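Local structure of lysyl-trna-dependent l-ysyl-phosphatidylgycerol synthase (Bacillus licheniformis, 4V36) at residues A[255-267]-A[289-302]. The protein transfers lysine from lysyl-tRNA to phosphatidylglycerol, thereby modifying membrane lipid in a way linked to bacterial resistance. Residues are numbered along the deposited sequence; the frame is centred on the assembly and turned at random.
Sequences AFNMGMAPLSNVG and MYSFSGLRSFKEKY
Pro262 lies against one face of the Tyr290 ring, its CD 3.8 Å from the ring centroid and 18° off the normal, which meets the geometry of a CH-pi contact. Met289 CB backs the opposite face, while Met260 O sits at the edge in the ring plane. Holding the far end of this sandwiched ring, Tyr290 OH is hydrogen-bonded to Leu115 O. The same proline rests its CG on Gly294 O.

The Arg296 guanidinium takes Ser264 CB over one face and Pro262 O at its edge; NH1 donates to Pro262 O over 3.2 Å. The N-H...O angle of 162° makes this bond fairly straight, with the acceptor close to the guanidinium plane. An extended chain, with CG anti to the backbone N, carries the group along the loop after the strand, where Glu117 adds a salt bridge and Trp306 a cation-pi partner.

At the Phe292 ring, Ser291 CB lies over one face, and Met258 O and Lys299 NZ both lie at the edge, in plane. Lys299 NZ donates a hydrogen bond to Met258 O at 2.7 Å. The lysine reaches it by bending at its last torsion (chi4 -56°), after its CD has passed Ala261 CB at 3.7 Å. Gly259, next along, passes with its CA 4.2 Å from Ser291 OG, and its N donates to Asn257 OD1, an Asx turn.

Met258 SD lies 4.4 Å from the Tyr302 centroid in an oblique Met-aromatic contact, and Met260 CE packs on Met289 CB.

Strand 255-261 runs between strands 111-122 and 220-228 in the mixed sheet, consistent with the acetyltransferase-like fold of this family; helix 296-300 packs across it, 8.8 Å between axes. Helix 236-251 flanks the contact through Phe241, which meets Phe292 edge-to-face and touches Met258. The side chain of Ser291 comes within about 4 Å of the bound lysine amide, and Phe292, next in sequence, touches Met226 of strand 220-228, a residue of the ligand pocket.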
ATOM      1  N   ALA A 255      12.122  10.682   1.962  1.00 30.28           N
ATOM      2  CA  ALA A 255      11.920   9.532   1.088  1.00 34.89           C
ATOM      3  C   ALA A 255      10.473   9.404   0.618  1.00 33.56           C
ATOM      4  O   ALA A 255       9.557   9.959   1.225  1.00 28.09           O
ATOM      5  CB  ALA A 255      12.354   8.255   1.795  1.00 34.10           C
ATOM      6  N   PHE A 256      10.281   8.667  -0.471  1.00 33.60           N
ATOM      7  CA  PHE A 256       8.946   8.390  -0.987  1.00 31.31           C
ATOM      8  C   PHE A 256       8.788   6.905  -1.294  1.00 25.94           C
ATOM      9  O   PHE A 256       9.652   6.296  -1.923  1.00 34.10           O
ATOM     10  CB  PHE A 256       8.663   9.219  -2.242  1.00 30.70           C
ATOM     11  CG  PHE A 256       7.215   9.223  -2.653  1.00 35.52           C
ATOM     12  CD1 PHE A 256       6.691   8.194  -3.419  1.00 36.73           C
ATOM     13  CD2 PHE A 256       6.379  10.260  -2.273  1.00 28.89           C
ATOM     14  CE1 PHE A 256       5.360   8.197  -3.795  1.00 35.28           C
ATOM     15  CE2 PHE A 256       5.047  10.269  -2.646  1.00 26.68           C
ATOM     16  CZ  PHE A 256       4.537   9.236  -3.408  1.00 27.79           C
ATOM     17  N   ASN A 257       7.680   6.329  -0.843  1.00 28.34           N
ATOM     18  CA  ASN A 257       7.385   4.926  -1.108  1.00 27.76           C
ATOM     19  C   ASN A 257       6.507   4.796  -2.347  1.00 24.19           C
ATOM     20  O   ASN A 257       5.340   5.179  -2.331  1.00 23.50           O
ATOM     21  CB  ASN A 257       6.704   4.287   0.105  1.00 30.67           C
ATOM     22  CG  ASN A 257       6.686   2.769   0.040  1.00 31.73           C
ATOM     23  OD1 ASN A 257       6.737   2.174  -1.037  1.00 29.05           O
ATOM     24  ND2 ASN A 257       6.606   2.133   1.204  1.00 35.28           N
ATOM     25  N   MET A 258       7.072   4.256  -3.423  1.00 27.17           N
ATOM     26  CA  MET A 258       6.334   4.109  -4.673  1.00 28.95           C
ATOM     27  C   MET A 258       5.501   2.832  -4.702  1.00 33.04           C
ATOM     28  O   MET A 258       4.914   2.488  -5.726  1.00 35.74           O
ATOM     29  CB  MET A 258       7.291   4.124  -5.865  1.00 27.20           C
ATOM     30  CG  MET A 258       8.020   5.438  -6.064  1.00 23.09           C
ATOM     31  SD  MET A 258       8.895   5.485  -7.638  1.00 33.23           S
ATOM     32  CE  MET A 258       7.530   5.325  -8.785  1.00 29.61           C
ATOM     33  N   GLY A 259       5.453   2.129  -3.576  1.00 24.25           N
ATOM     34  CA  GLY A 259       4.697   0.894  -3.494  1.00 18.62           C
ATOM     35  C   GLY A 259       5.531  -0.311  -3.876  1.00 23.24           C
ATOM     36  O   GLY A 259       6.682  -0.177  -4.292  1.00 19.41           O
ATOM     37  N   MET A 260       4.945  -1.496  -3.745  1.00 24.03           N
ATOM     38  CA  MET A 260       5.673  -2.733  -3.995  1.00 24.81           C
ATOM     39  C   MET A 260       5.817  -3.022  -5.486  1.00 24.64           C
ATOM     40  O   MET A 260       4.932  -2.713  -6.284  1.00 25.94           O
ATOM     41  CB  MET A 260       4.981  -3.907  -3.296  1.00 26.42           C
ATOM     42  CG  MET A 260       5.853  -5.148  -3.166  1.00 23.73           C
ATOM     43  SD  MET A 260       5.110  -6.430  -2.139  1.00 33.03           S
ATOM     44  CE  MET A 260       3.708  -6.895  -3.146  1.00 37.56           C
ATOM     45  N   ALA A 261       6.948  -3.612  -5.850  1.00 24.26           N
ATOM     46  CA  ALA A 261       7.201  -4.038  -7.217  1.00 25.72           C
ATOM     47  C   ALA A 261       7.590  -5.512  -7.218  1.00 31.58           C
ATOM     48  O   ALA A 261       8.100  -6.016  -6.215  1.00 41.61           O
ATOM     49  CB  ALA A 261       8.294  -3.187  -7.848  1.00 29.84           C
ATOM     50  N   PRO A 262       7.342  -6.216  -8.334  1.00 30.03           N
ATOM     51  CA  PRO A 262       7.737  -7.626  -8.403  1.00 31.05           C
ATOM     52  C   PRO A 262       9.248  -7.801  -8.316  1.00 27.49           C
ATOM     53  O   PRO A 262       9.996  -6.900  -8.697  1.00 30.92           O
ATOM     54  CB  PRO A 262       7.210  -8.076  -9.770  1.00 36.54           C
ATOM     55  CG  PRO A 262       7.088  -6.817 -10.562  1.00 39.28           C
ATOM     56  CD  PRO A 262       6.679  -5.771  -9.572  1.00 32.93           C
ATOM     57  N   LEU A 263       9.685  -8.947  -7.806  1.00 28.17           N
ATOM     58  CA  LEU A 263      11.107  -9.239  -7.698  1.00 27.72           C
ATOM     59  C   LEU A 263      11.731  -9.402  -9.078  1.00 29.34           C
ATOM     60  O   LEU A 263      11.041  -9.719 -10.047  1.00 32.36           O
ATOM     61  CB  LEU A 263      11.334 -10.506  -6.872  1.00 33.96           C
ATOM     62  CG  LEU A 263      10.847 -10.498  -5.424  1.00 28.88           C
ATOM     63  CD1 LEU A 263      11.029 -11.873  -4.805  1.00 23.73           C
ATOM     64  CD2 LEU A 263      11.592  -9.447  -4.625  1.00 20.46           C
ATOM     65  N   SER A 264      13.036  -9.179  -9.166  1.00 35.10           N
ATOM     66  CA  SER A 264      13.766  -9.460 -10.395  1.00 45.14           C
ATOM     67  C   SER A 264      14.018 -10.961 -10.494  1.00 49.40           C
ATOM     68  O   SER A 264      13.638 -11.718  -9.602  1.00 52.28           O
ATOM     69  CB  SER A 264      15.081  -8.684 -10.437  1.00 35.62           C
ATOM     70  OG  SER A 264      15.877  -8.975  -9.302  1.00 39.22           O
ATOM     71  N   ASN A 265      14.668 -11.390 -11.570  1.00 59.29           N
ATOM     72  CA  ASN A 265      14.957 -12.809 -11.764  1.00 73.68           C
ATOM     73  C   ASN A 265      16.141 -13.284 -10.926  1.00 82.06           C
ATOM     74  O   ASN A 265      16.724 -14.332 -11.207  1.00 88.62           O
ATOM     75  CB  ASN A 265      15.218 -13.103 -13.242  1.00 78.85           C
ATOM     76  CG  ASN A 265      16.409 -12.339 -13.785  1.00 84.05           C
ATOM     77  OD1 ASN A 265      17.556 -12.761 -13.630  1.00 85.72           O
ATOM     78  ND2 ASN A 265      16.143 -11.210 -14.430  1.00 85.49           N
ATOM     79  N   VAL A 266      16.485 -12.505  -9.902  1.00 85.15           N
ATOM     80  CA  VAL A 266      17.597 -12.803  -9.001  1.00 84.66           C
ATOM     81  C   VAL A 266      18.908 -12.963  -9.771  1.00 84.10           C
ATOM     82  O   VAL A 266      19.746 -12.059  -9.773  1.00 77.71           O
ATOM     83  CB  VAL A 266      17.322 -14.071  -8.163  1.00 84.92           C
ATOM     84  CG1 VAL A 266      18.423 -14.283  -7.143  1.00 85.26           C
ATOM     85  CG2 VAL A 266      15.974 -13.961  -7.469  1.00 86.88           C
ATOM     86  N   GLY A 267      19.081 -14.108 -10.425  1.00 91.63           N
ATOM     87  CA  GLY A 267      20.249 -14.340 -11.255  1.00 96.74           C
ATOM     88  C   GLY A 267      21.048 -15.576 -10.885  1.00103.45           C
ATOM     89  O   GLY A 267      21.943 -15.977 -11.629  1.00107.02           O
ATOM     90  N   MET A 289      -1.023  -7.179  -6.236  1.00 57.15           N
ATOM     91  CA  MET A 289      -0.036  -6.828  -5.221  1.00 52.97           C
ATOM     92  C   MET A 289       0.850  -5.653  -5.624  1.00 53.78           C
ATOM     93  O   MET A 289       1.533  -5.068  -4.784  1.00 50.82           O
ATOM     94  CB  MET A 289       0.840  -8.038  -4.897  1.00 48.69           C
ATOM     95  CG  MET A 289       0.069  -9.274  -4.470  1.00 42.65           C
ATOM     96  SD  MET A 289       1.102 -10.445  -3.568  1.00 81.22           S
ATOM     97  CE  MET A 289       2.627 -10.356  -4.504  1.00 61.49           C
ATOM     98  N   TYR A 290       0.840  -5.306  -6.906  1.00 55.57           N
ATOM     99  CA  TYR A 290       1.723  -4.262  -7.408  1.00 51.13           C
ATOM    100  C   TYR A 290       0.939  -3.077  -7.964  1.00 53.00           C
ATOM    101  O   TYR A 290       0.358  -3.153  -9.047  1.00 48.32           O
ATOM    102  CB  TYR A 290       2.657  -4.837  -8.471  1.00 32.74           C
ATOM    103  CG  TYR A 290       3.251  -6.167  -8.072  1.00 32.45           C
ATOM    104  CD1 TYR A 290       4.151  -6.257  -7.018  1.00 37.35           C
ATOM    105  CD2 TYR A 290       2.909  -7.334  -8.742  1.00 33.43           C
ATOM    106  CE1 TYR A 290       4.695  -7.471  -6.644  1.00 50.18           C
ATOM    107  CE2 TYR A 290       3.450  -8.554  -8.377  1.00 47.16           C
ATOM    108  CZ  TYR A 290       4.343  -8.616  -7.328  1.00 52.18           C
ATOM    109  OH  TYR A 290       4.884  -9.827  -6.959  1.00 51.52           O
ATOM    110  N   SER A 291       0.936  -1.982  -7.212  1.00 56.82           N
ATOM    111  CA  SER A 291       0.162  -0.800  -7.569  1.00 62.73           C
ATOM    112  C   SER A 291       0.795  -0.008  -8.711  1.00 58.75           C
ATOM    113  O   SER A 291       1.957  -0.225  -9.060  1.00 51.58           O
ATOM    114  CB  SER A 291      -0.015   0.104  -6.346  1.00 62.11           C
ATOM    115  OG  SER A 291       1.238   0.420  -5.764  1.00 62.05           O
ATOM    116  N   PHE A 292       0.010   0.904  -9.283  1.00 54.56           N
ATOM    117  CA  PHE A 292       0.444   1.778 -10.374  1.00 54.32           C
ATOM    118  C   PHE A 292       0.881   0.989 -11.605  1.00 60.94           C
ATOM    119  O   PHE A 292       0.168   0.945 -12.607  1.00 70.95           O
ATOM    120  CB  PHE A 292       1.574   2.699  -9.906  1.00 51.18           C
ATOM    121  CG  PHE A 292       1.361   3.255  -8.530  1.00 47.88           C
ATOM    122  CD1 PHE A 292       0.279   4.077  -8.262  1.00 41.85           C
ATOM    123  CD2 PHE A 292       2.240   2.955  -7.503  1.00 50.81           C
ATOM    124  CE1 PHE A 292       0.076   4.586  -6.995  1.00 41.28           C
ATOM    125  CE2 PHE A 292       2.043   3.465  -6.235  1.00 49.84           C
ATOM    126  CZ  PHE A 292       0.960   4.279  -5.981  1.00 47.05           C
ATOM    127  N   SER A 293       2.053   0.368 -11.527  1.00 58.48           N
ATOM    128  CA  SER A 293       2.557  -0.432 -12.635  1.00 57.88           C
ATOM    129  C   SER A 293       3.080  -1.778 -12.150  1.00 61.16           C
ATOM    130  O   SER A 293       3.765  -1.860 -11.130  1.00 53.17           O
ATOM    131  CB  SER A 293       3.660   0.322 -13.382  1.00 57.48           C
ATOM    132  OG  SER A 293       4.097  -0.408 -14.516  1.00 58.67           O
ATOM    133  N   GLY A 294       2.749  -2.834 -12.886  1.00 68.58           N
ATOM    134  CA  GLY A 294       3.216  -4.169 -12.561  1.00 67.19           C
ATOM    135  C   GLY A 294       4.632  -4.397 -13.052  1.00 62.78           C
ATOM    136  O   GLY A 294       5.199  -5.474 -12.871  1.00 64.64           O
ATOM    137  N   LEU A 295       5.202  -3.374 -13.679  1.00 53.11           N
ATOM    138  CA  LEU A 295       6.564  -3.445 -14.187  1.00 50.57           C
ATOM    139  C   LEU A 295       7.560  -2.891 -13.175  1.00 43.96           C
ATOM    140  O   LEU A 295       7.463  -1.733 -12.763  1.00 44.28           O
ATOM    141  CB  LEU A 295       6.683  -2.686 -15.511  1.00 52.20           C
ATOM    142  CG  LEU A 295       5.800  -3.182 -16.658  1.00 55.32           C
ATOM    143  CD1 LEU A 295       6.009  -2.330 -17.901  1.00 58.89           C
ATOM    144  CD2 LEU A 295       6.078  -4.648 -16.952  1.00 52.12           C
ATOM    145  N   ARG A 296       8.513  -3.727 -12.777  1.00 36.60           N
ATOM    146  CA  ARG A 296       9.575  -3.319 -11.866  1.00 33.85           C
ATOM    147  C   ARG A 296      10.412  -2.204 -12.482  1.00 31.27           C
ATOM    148  O   ARG A 296      10.897  -1.317 -11.779  1.00 29.77           O
ATOM    149  CB  ARG A 296      10.457  -4.520 -11.513  1.00 22.19           C
ATOM    150  CG  ARG A 296      11.650  -4.202 -10.625  1.00 19.67           C
ATOM    151  CD  ARG A 296      12.499  -5.448 -10.404  1.00 19.96           C
ATOM    152  NE  ARG A 296      13.700  -5.174  -9.619  1.00 33.30           N
ATOM    153  CZ  ARG A 296      13.777  -5.308  -8.300  1.00 30.87           C
ATOM    154  NH1 ARG A 296      12.721  -5.716  -7.610  1.00 33.44           N
ATOM    155  NH2 ARG A 296      14.912  -5.036  -7.670  1.00 32.57           N
ATOM    156  N   SER A 297      10.564  -2.251 -13.802  1.00 33.05           N
ATOM    157  CA  SER A 297      11.363  -1.273 -14.533  1.00 34.21           C
ATOM    158  C   SER A 297      10.793   0.137 -14.430  1.00 34.15           C
ATOM    159  O   SER A 297      11.533   1.117 -14.499  1.00 50.30           O
ATOM    160  CB  SER A 297      11.477  -1.677 -16.005  1.00 40.38           C
ATOM    161  OG  SER A 297      10.203  -1.703 -16.624  1.00 42.73           O
ATOM    162  N   PHE A 298       9.476   0.236 -14.270  1.00 25.38           N
ATOM    163  CA  PHE A 298       8.819   1.529 -14.136  1.00 22.02           C
ATOM    164  C   PHE A 298       9.314   2.265 -12.896  1.00 25.43           C
ATOM    165  O   PHE A 298       9.574   3.466 -12.937  1.00 33.89           O
ATOM    166  CB  PHE A 298       7.299   1.361 -14.075  1.00 25.90           C
ATOM    167  CG  PHE A 298       6.551   2.651 -13.872  1.00 34.28           C
ATOM    168  CD1 PHE A 298       6.245   3.465 -14.950  1.00 33.57           C
ATOM    169  CD2 PHE A 298       6.154   3.050 -12.606  1.00 39.97           C
ATOM    170  CE1 PHE A 298       5.558   4.651 -14.768  1.00 30.55           C
ATOM    171  CE2 PHE A 298       5.469   4.234 -12.419  1.00 37.76           C
ATOM    172  CZ  PHE A 298       5.171   5.035 -13.501  1.00 30.75           C
ATOM    173  N   LYS A 299       9.439   1.534 -11.794  1.00 27.42           N
ATOM    174  CA  LYS A 299       9.898   2.114 -10.538  1.00 30.42           C
ATOM    175  C   LYS A 299      11.421   2.176 -10.477  1.00 30.35           C
ATOM    176  O   LYS A 299      11.991   3.051  -9.825  1.00 30.71           O
ATOM    177  CB  LYS A 299       9.363   1.310  -9.353  1.00 24.56           C
ATOM    178  CG  LYS A 299       7.852   1.150  -9.336  1.00 23.18           C
ATOM    179  CD  LYS A 299       7.394   0.428  -8.080  1.00 30.91           C
ATOM    180  CE  LYS A 299       5.889   0.225  -8.074  1.00 31.61           C
ATOM    181  NZ  LYS A 299       5.161   1.512  -8.218  1.00 49.14           N
ATOM    182  N   GLU A 300      12.071   1.243 -11.165  1.00 27.33           N
ATOM    183  CA  GLU A 300      13.522   1.105 -11.101  1.00 30.63           C
ATOM    184  C   GLU A 300      14.242   2.306 -11.711  1.00 33.47           C
ATOM    185  O   GLU A 300      15.345   2.654 -11.290  1.00 35.08           O
ATOM    186  CB  GLU A 300      13.959  -0.184 -11.801  1.00 37.09           C
ATOM    187  CG  GLU A 300      15.203  -0.835 -11.210  1.00 45.41           C
ATOM    188  CD  GLU A 300      16.486  -0.135 -11.611  1.00 64.67           C
ATOM    189  OE1 GLU A 300      16.522   0.467 -12.705  1.00 69.69           O
ATOM    190  OE2 GLU A 300      17.461  -0.183 -10.829  1.00 72.96           O
ATOM    191  N   LYS A 301      13.613   2.947 -12.691  1.00 40.06           N
ATOM    192  CA  LYS A 301      14.238   4.068 -13.388  1.00 41.04           C
ATOM    193  C   LYS A 301      14.321   5.317 -12.509  1.00 44.45           C
ATOM    194  O   LYS A 301      14.932   6.315 -12.892  1.00 47.99           O
ATOM    195  CB  LYS A 301      13.483   4.387 -14.680  1.00 35.15           C
ATOM    196  CG  LYS A 301      12.095   4.967 -14.478  1.00 37.02           C
ATOM    197  CD  LYS A 301      11.444   5.284 -15.817  1.00 37.48           C
ATOM    198  CE  LYS A 301      10.091   5.952 -15.636  1.00 39.50           C
ATOM    199  NZ  LYS A 301       9.124   5.076 -14.921  1.00 42.94           N
ATOM    200  N   TYR A 302      13.705   5.256 -11.334  1.00 42.01           N
ATOM    201  CA  TYR A 302      13.814   6.333 -10.359  1.00 34.32           C
ATOM    202  C   TYR A 302      14.955   6.049  -9.387  1.00 35.40           C
ATOM    203  O   TYR A 302      15.145   6.776  -8.411  1.00 37.43           O
ATOM    204  CB  TYR A 302      12.497   6.516  -9.603  1.00 27.67           C
ATOM    205  CG  TYR A 302      11.379   7.074 -10.454  1.00 30.98           C
ATOM    206  CD1 TYR A 302      11.264   8.440 -10.669  1.00 23.40           C
ATOM    207  CD2 TYR A 302      10.440   6.236 -11.041  1.00 34.75           C
ATOM    208  CE1 TYR A 302      10.245   8.958 -11.448  1.00 25.22           C
ATOM    209  CE2 TYR A 302       9.417   6.745 -11.820  1.00 31.68           C
ATOM    210  CZ  TYR A 302       9.325   8.106 -12.021  1.00 31.16           C
ATOM    211  OH  TYR A 302       8.310   8.620 -12.797  1.00 30.75           O
TER